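Local coordinates for protein mandelate racemase/muconate lactonizing enzyme (Jannaschia sp., PDB 4J3Z) that probably catalyses an isomerase reaction on a carboxylate substrate, as a mandelate racemase/muconate lactonizing enzyme relative of the enolase superfamily, at residues Ala190-Cys193 and Ala194-Asp198. Residues are numbered along the deposited sequence; the frame is centred on the assembly and turned at random.
Sequences ARFC and AAIRD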
# COMPACT_ATOMS: atom_id res chain seq x y z
N ALA D 190 -30.97 15.88 7.41
CA ALA D 190 -30.73 16.22 8.82
C ALA D 190 -32.04 16.48 9.59
O ALA D 190 -32.25 15.91 10.67
CB ALA D 190 -29.78 17.40 8.94
N ARG D 191 -32.91 17.32 9.04
CA ARG D 191 -34.22 17.58 9.65
C ARG D 191 -34.98 16.28 9.91
O ARG D 191 -35.54 16.08 10.99
CB ARG D 191 -35.07 18.51 8.78
CG ARG D 191 -34.80 19.99 8.99
CD ARG D 191 -35.57 20.86 7.99
NE ARG D 191 -36.99 20.48 7.87
CZ ARG D 191 -37.78 20.82 6.85
NH1 ARG D 191 -37.32 21.56 5.84
NH2 ARG D 191 -39.05 20.40 6.83
N PHE D 192 -34.95 15.38 8.92
CA PHE D 192 -35.51 14.02 9.07
C PHE D 192 -34.88 13.23 10.20
O PHE D 192 -35.59 12.65 11.02
CB PHE D 192 -35.38 13.24 7.77
CG PHE D 192 -36.65 13.16 6.97
CD1 PHE D 192 -37.19 14.29 6.37
CD2 PHE D 192 -37.30 11.95 6.81
CE1 PHE D 192 -38.36 14.21 5.63
CE2 PHE D 192 -38.46 11.86 6.07
CZ PHE D 192 -38.99 12.99 5.48
N CYS D 193 -33.54 13.22 10.26
CA CYS D 193 -32.83 12.51 11.34
C CYS D 193 -33.09 13.11 12.73
O CYS D 193 -33.23 12.38 13.70
CB CYS D 193 -31.32 12.48 11.08
SG CYS D 193 -30.74 11.27 9.87
N ALA D 194 -33.12 14.44 12.82
CA ALA D 194 -33.37 15.13 14.10
C ALA D 194 -34.74 14.82 14.69
O ALA D 194 -34.85 14.50 15.88
CB ALA D 194 -33.20 16.64 13.96
N ALA D 195 -35.78 14.89 13.86
CA ALA D 195 -37.17 14.68 14.30
C ALA D 195 -37.42 13.25 14.71
O ALA D 195 -38.10 12.99 15.71
CB ALA D 195 -38.15 15.11 13.21
N ILE D 196 -36.88 12.31 13.94
CA ILE D 196 -37.03 10.89 14.24
C ILE D 196 -36.23 10.56 15.50
O ILE D 196 -36.71 9.82 16.36
CB ILE D 196 -36.62 9.99 13.05
CG1 ILE D 196 -37.51 10.26 11.84
CG2 ILE D 196 -36.71 8.52 13.43
CD1 ILE D 196 -36.96 9.76 10.52
N ARG D 197 -35.04 11.15 15.62
CA ARG D 197 -34.18 10.97 16.79
C ARG D 197 -34.90 11.37 18.08
O ARG D 197 -34.87 10.62 19.07
CB ARG D 197 -32.89 11.79 16.65
CG ARG D 197 -31.58 11.05 16.93
CD ARG D 197 -31.57 10.23 18.22
NE ARG D 197 -32.03 8.85 18.03
CZ ARG D 197 -31.34 7.90 17.38
NH1 ARG D 197 -31.85 6.67 17.27
NH2 ARG D 197 -30.15 8.17 16.85
N ASP D 198 -35.53 12.55 18.07
CA ASP D 198 -36.37 13.01 19.18
C ASP D 198 -37.52 12.05 19.47
O ASP D 198 -37.83 11.81 20.63
CB ASP D 198 -36.99 14.40 18.91
CG ASP D 198 -35.98 15.52 18.90
OD1 ASP D 198 -34.92 15.42 19.57
OD2 ASP D 198 -36.26 16.53 18.22
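Ala194 follows Cys193 directly in the chain, and four successive i to i+4 backbone hydrogen bonds make 190-193 and 194-198 one uninterrupted alpha-helix. Ala194 N bonds to Ala190 O at 2.7 Å, with an N-H...O angle of 165°. Ala195 N and Ile196 N follow on Arg191 O and Phe192 O, the latter at 3.2 Å. In the last of the four, Arg197 N donates to Cys193 O at 2.9 Å with the least straight N-H...O, 149°.

The one side-chain to side-chain contact pairs Phe192 with Ile196, a turn apart. CD1 of Ile196 is 4.3 Å from CD2 of the Phe192 ring, an oblique apolar approach. Ile196 holds CG1 beside its own backbone N (chi1 -62°), which directs this branch back along the helix; CG1 and CD1 both come to 3.2 Å from Phe192 O, so the whole branch lies along that carbonyl as well as reaching the ring. Arg197 sets its CB 3.0 Å from Cys193 O, while bends at chi2 and chi3 carry the guanidinium away from the preceding turn.

This is the helix of the beta-alpha-beta unit between strands 164-167 and 205-209, part of the barrel domain of the enolase superfamily. Phe192, Cys193 and Ile196, all buried, touch Phe167 of strand 164-167; Ile196 and the partly exposed Arg197 touch Leu206 of strand 205-209. Phe192 packs on Ala150 and Ile196 on Ala154 of helix 147-159. Arg197 also packs against Leu183 of a second subunit, placing this end of the segment at a subunit interface.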